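Uncharacterized protein (PDB 4TYZ) is of unknown function but may bind and transfer sterols; this C-terminal piece is a GRAM domain of the PH clan. Local coordinates at residues A[4-7]-A[8-12]; A[46-50]-A[51-55]. All blocks are in the same frame, centred on the assembly; numbering follows the deposited sequence.

In the fold
Both contacts are local and follow one another along the GRAM domain: contact 1 is the C-terminal end of helix 2-9, contact 2 the hairpin turn between strands 43-48 and 54-58, the latter an outermost strand of the antiparallel sheet. Their centres lie about 11 Å apart, on the same side of the chain's centre, and they touch directly. Ser9 OG and Gln47 OE1, 2.9 Å apart, probably share a hydrogen bond, and Val5 CG1 packs 3.8 Å from Gln47 CG. Further along, the Phe10 ring reaches the hairpin backbone, with CE1 3.4 Å from Phe55 O. The helix end thus meets the hairpin through one probable hydrogen bond, one aliphatic touch and the Phe10 ring close to two carbonyls, Phe46 O and Phe55 O.

Contact 1 of 2, residues A[4-7]-A[8-12]; sequences GVFR and KSFPD. With EDO (1,2-ethanediol), chain C.
The Phe6 and Phe10 rings meet obliquely, with Phe10 CB over one face of the Phe6 ring, offset toward its rim, and Arg7 CZ in plane at that ring's edge. The Arg7 guanidinium in turn has Phe6 CD2 over one of its own faces. This is the last turn of helix 2-9 in a GRAM domain; Phe10 is the first residue to leave helical backbone angles. The two phenylalanine planes are 35° apart and their centroids 5.3 Å, and the nearest approach is Phe6 CD1 to Phe10 CD2 at 3.5 Å. Phe6 sends CG anti to its backbone N (chi1 -175°), and this directs the ring outward from the helix, where CD1 and CE1 come beside Phe10 CD2. Both side chains pack on Cys45 and Phe38, so the pair lies between the helix end and strands 31-39 and 43-48.

Backbone bonds fix the spacing of the turn: Lys8 N to Gly4 O is 2.9 Å, and Phe10 N to Phe6 O, 3.0 Å, extends the pattern one residue past the helix. Ser9 N also donates to Val5 O, at 3.0 Å. The Ser9 hydroxyl has its main partner in Gln47. Arg7 NH2 bonds Glu16 O, while NH1 donates to a water 3.0 Å away, which in turn donates a hydrogen bond to Phe10 O, 2.8 Å from the water oxygen.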
loop_
_atom_site.group_PDB
_atom_site.type_symbol
_atom_site.label_atom_id
_atom_site.label_comp_id
_atom_site.label_asym_id
_atom_site.label_seq_id
_atom_site.Cartn_x
_atom_site.Cartn_y
_atom_site.Cartn_z
ATOM N N GLY A 4 8.587 11.444 -7.596
ATOM C CA GLY A 4 9.209 10.984 -8.826
ATOM C C GLY A 4 9.075 9.484 -8.997
ATOM O O GLY A 4 8.843 8.991 -10.102
ATOM N N VAL A 5 9.215 8.743 -7.900
ATOM C CA VAL A 5 9.030 7.296 -7.986
ATOM C C VAL A 5 7.609 6.992 -8.449
ATOM O O VAL A 5 7.393 6.161 -9.337
ATOM C CB VAL A 5 9.304 6.599 -6.642
ATOM C CG1 VAL A 5 9.056 5.094 -6.765
ATOM C CG2 VAL A 5 10.729 6.869 -6.196
ATOM N N PHE A 6 6.635 7.684 -7.861
ATOM C CA PHE A 6 5.247 7.467 -8.234
ATOM C C PHE A 6 5.000 7.790 -9.704
ATOM O O PHE A 6 4.335 7.021 -10.407
ATOM C CB PHE A 6 4.306 8.305 -7.367
ATOM C CG PHE A 6 2.859 8.030 -7.634
ATOM C CD1 PHE A 6 2.286 6.852 -7.198
ATOM C CD2 PHE A 6 2.077 8.930 -8.335
ATOM C CE1 PHE A 6 0.939 6.565 -7.460
ATOM C CE2 PHE A 6 0.736 8.657 -8.586
ATOM C CZ PHE A 6 0.166 7.463 -8.145
ATOM N N ARG A 7 5.520 8.925 -10.158
ATOM C CA ARG A 7 5.233 9.371 -11.513
ATOM C C ARG A 7 5.924 8.509 -12.560
ATOM O O ARG A 7 5.420 8.361 -13.669
ATOM C CB ARG A 7 5.634 10.835 -11.694
ATOM C CG ARG A 7 4.895 11.785 -10.757
ATOM C CD ARG A 7 3.389 11.677 -10.943
ATOM N NE ARG A 7 2.680 12.528 -9.989
ATOM C CZ ARG A 7 1.381 12.435 -9.719
ATOM N NH1 ARG A 7 0.628 11.518 -10.326
ATOM N NH2 ARG A 7 0.835 13.262 -8.840
ATOM N N LYS A 8 7.069 7.944 -12.211
ATOM C CA LYS A 8 7.733 7.000 -13.097
ATOM C C LYS A 8 6.971 5.667 -13.157
ATOM O O LYS A 8 6.840 5.059 -14.230
ATOM C CB LYS A 8 9.181 6.764 -12.645
ATOM C CG LYS A 8 9.977 5.841 -13.562
ATOM C CD LYS A 8 11.467 5.927 -13.278
ATOM C CE LYS A 8 11.786 5.522 -11.850
ATOM N NZ LYS A 8 11.518 4.077 -11.614
ATOM N N SER A 9 6.458 5.222 -12.013
ATOM C CA SER A 9 5.923 3.872 -11.900
ATOM C C SER A 9 4.488 3.726 -12.368
ATOM O O SER A 9 4.074 2.646 -12.790
ATOM C CB SER A 9 6.026 3.395 -10.452
ATOM O OG SER A 9 7.391 3.260 -10.084
ATOM N N PHE A 10 3.732 4.811 -12.289
ATOM C CA PHE A 10 2.296 4.743 -12.543
ATOM C C PHE A 10 1.843 5.860 -13.481
ATOM O O PHE A 10 1.082 6.738 -13.079
ATOM C CB PHE A 10 1.509 4.822 -11.225
ATOM C CG PHE A 10 1.889 3.755 -10.232
ATOM C CD1 PHE A 10 1.396 2.464 -10.365
ATOM C CD2 PHE A 10 2.787 4.029 -9.206
ATOM C CE1 PHE A 10 1.772 1.466 -9.459
ATOM C CE2 PHE A 10 3.165 3.031 -8.312
ATOM C CZ PHE A 10 2.645 1.756 -8.440
ATOM N N PRO A 11 2.324 5.841 -14.736
ATOM C CA PRO A 11 1.983 6.934 -15.654
ATOM C C PRO A 11 0.493 6.976 -15.981
ATOM O O PRO A 11 0.007 8.038 -16.365
ATOM C CB PRO A 11 2.824 6.630 -16.905
ATOM C CG PRO A 11 3.123 5.193 -16.830
ATOM C CD PRO A 11 3.205 4.840 -15.363
ATOM N N ASP A 12 -0.223 5.869 -15.791
ATOM C CA ASP A 12 -1.668 5.882 -15.999
ATOM C C ASP A 12 -2.362 6.730 -14.934
ATOM O O ASP A 12 -3.503 7.161 -15.126
ATOM C CB ASP A 12 -2.237 4.456 -16.000
ATOM C CG ASP A 12 -1.798 3.644 -14.792
ATOM O OD1 ASP A 12 -0.596 3.684 -14.457
ATOM O OD2 ASP A 12 -2.645 2.948 -14.192
HETATM C C1 EDO C . -5.540 7.517 -18.040
HETATM O O1 EDO C . -4.730 8.326 -17.170
HETATM C C2 EDO C . -4.995 7.608 -19.463
HETATM O O2 EDO C . -3.673 7.054 -19.477
HETATM O O HOH W 1 1.610 9.378 -12.226
#

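Contact 2 of 2, residues A[46-50]-A[51-55]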
loop_
_atom_site.group_PDB
_atom_site.type_symbol
_atom_site.label_atom_id
_atom_site.label_comp_id
_atom_site.label_asym_id
_atom_site.label_seq_id
_atom_site.Cartn_x
_atom_site.Cartn_y
_atom_site.Cartn_z
ATOM N N PHE A 46 1.685 0.435 -4.712
ATOM C CA PHE A 46 2.957 0.087 -4.088
ATOM C C PHE A 46 4.018 -0.045 -5.157
ATOM O O PHE A 46 3.766 -0.655 -6.190
ATOM C CB PHE A 46 2.846 -1.223 -3.296
ATOM C CG PHE A 46 4.152 -1.674 -2.705
ATOM C CD1 PHE A 46 4.516 -1.280 -1.429
ATOM C CD2 PHE A 46 5.025 -2.470 -3.438
ATOM C CE1 PHE A 46 5.736 -1.681 -0.882
ATOM C CE2 PHE A 46 6.246 -2.869 -2.911
ATOM C CZ PHE A 46 6.601 -2.488 -1.624
ATOM N N GLN A 47 5.197 0.525 -4.908
ATOM C CA GLN A 47 6.365 0.301 -5.761
ATOM C C GLN A 47 7.549 -0.158 -4.924
ATOM O O GLN A 47 7.888 0.478 -3.928
ATOM C CB GLN A 47 6.733 1.577 -6.533
ATOM C CG GLN A 47 8.053 1.484 -7.325
ATOM C CD GLN A 47 8.010 0.422 -8.403
ATOM O OE1 GLN A 47 7.142 0.444 -9.277
ATOM N NE2 GLN A 47 8.954 -0.513 -8.354
ATOM N N SER A 48 8.190 -1.250 -5.341
ATOM C CA SER A 48 9.416 -1.718 -4.705
ATOM C C SER A 48 10.549 -0.717 -4.922
ATOM O O SER A 48 10.702 -0.158 -6.009
ATOM C CB SER A 48 9.824 -3.082 -5.268
ATOM O OG SER A 48 8.815 -4.046 -5.069
ATOM N N THR A 49 11.328 -0.497 -3.875
ATOM C CA THR A 49 12.445 0.433 -3.929
ATOM C C THR A 49 13.519 -0.027 -4.893
ATOM O O THR A 49 14.054 0.764 -5.677
ATOM C CB THR A 49 13.076 0.603 -2.541
ATOM O OG1 THR A 49 12.099 1.114 -1.637
ATOM C CG2 THR A 49 14.268 1.565 -2.605
ATOM N N LEU A 50 13.839 -1.312 -4.833
ATOM C CA LEU A 50 14.988 -1.808 -5.588
ATOM C C LEU A 50 14.641 -2.955 -6.527
ATOM O O LEU A 50 15.518 -3.722 -6.943
ATOM C CB LEU A 50 16.095 -2.247 -4.628
ATOM C CG LEU A 50 16.676 -1.170 -3.713
ATOM C CD1 LEU A 50 17.715 -1.793 -2.784
ATOM C CD2 LEU A 50 17.282 -0.029 -4.523
ATOM N N ALA A 51 13.367 -3.066 -6.870
ATOM C CA ALA A 51 12.917 -4.102 -7.789
ATOM C C ALA A 51 11.757 -3.586 -8.627
ATOM O O ALA A 51 11.189 -2.532 -8.337
ATOM C CB ALA A 51 12.507 -5.352 -7.023
ATOM N N ALA A 52 11.405 -4.336 -9.668
ATOM C CA ALA A 52 10.310 -3.950 -10.555
ATOM C C ALA A 52 8.927 -4.063 -9.924
ATOM O O ALA A 52 8.013 -3.318 -10.308
ATOM C CB ALA A 52 10.352 -4.790 -11.817
ATOM N N ALA A 53 8.780 -4.995 -8.984
ATOM C CA ALA A 53 7.484 -5.365 -8.421
ATOM C C ALA A 53 6.686 -4.160 -7.942
ATOM O O ALA A 53 7.190 -3.311 -7.210
ATOM C CB ALA A 53 7.661 -6.353 -7.283
ATOM N N HIS A 54 5.446 -4.094 -8.396
ATOM C CA HIS A 54 4.555 -3.008 -8.023
ATOM C C HIS A 54 3.114 -3.429 -8.235
ATOM O O HIS A 54 2.836 -4.374 -8.971
ATOM C CB HIS A 54 4.859 -1.757 -8.857
ATOM C CG HIS A 54 4.634 -1.939 -10.322
ATOM N ND1 HIS A 54 5.532 -2.604 -11.138
ATOM C CD2 HIS A 54 3.621 -1.552 -11.131
ATOM C CE1 HIS A 54 5.082 -2.611 -12.375
ATOM N NE2 HIS A 54 3.919 -1.975 -12.402
ATOM N N PHE A 55 2.188 -2.727 -7.595
ATOM C CA PHE A 55 0.779 -2.955 -7.885
ATOM C C PHE A 55 0.007 -1.655 -7.741
ATOM O O PHE A 55 0.478 -0.704 -7.123
ATOM C CB PHE A 55 0.172 -4.061 -6.978
ATOM C CG PHE A 55 0.038 -3.686 -5.513
ATOM C CD1 PHE A 55 -0.979 -2.842 -5.073
ATOM C CD2 PHE A 55 0.912 -4.212 -4.566
ATOM C CE1 PHE A 55 -1.099 -2.503 -3.717
ATOM C CE2 PHE A 55 0.784 -3.898 -3.218
ATOM C CZ PHE A 55 -0.210 -3.041 -2.790
#
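Gln47 can be followed outward from its strand, where it faces His54 in a non-hydrogen-bonded antiparallel pair, CA to CA 4.4 Å. CB leads to CG, anti to the backbone N, and CG lies against Val5 of the helix; a bend at chi2 (62°) then turns the amide back over the turn. CD comes near His54 CB and Ala53 O. At the tip, OE1 sits 3.2 Å from His54 CB and takes part in a hydrogen bond with Ser9 OG, whereas NE2 donates to Ser48 O at 2.9 Å. That bond is nearly straight, 167° at the hydrogen: NE2 meets a lone pair of Ser48 O in its carbonyl plane, and that oxygen lies in the plane of the Gln47 amide. NE2 also lies close to Ala51 O, but the angle there is too poor for a hydrogen bond. With OE1 and NE2 both engaged, the flip of the amide is probably fixed.

The turn belongs to the beta hairpin of strands 43-48 and 54-58, at one edge of the domain's antiparallel sheet. Ala53 O closes it by accepting twice from Ser48: the backbone N approaches almost end-on to the carbonyl, while OG, 2.8 Å away, comes from above the carbonyl plane. His54 ND1 donates to Ala52 O, which lies close to the imidazole plane.

Phe46 and Phe55 form the hydrogen-bonded pair, with Phe46 N to Phe55 O at 2.9 Å and Phe55 N to Phe46 O at 3.0 Å. Their rings are near parallel but slid apart, and Phe46 CB instead makes a CH-pi contact over the face of the Phe55 ring, 3.7 Å from its centroid.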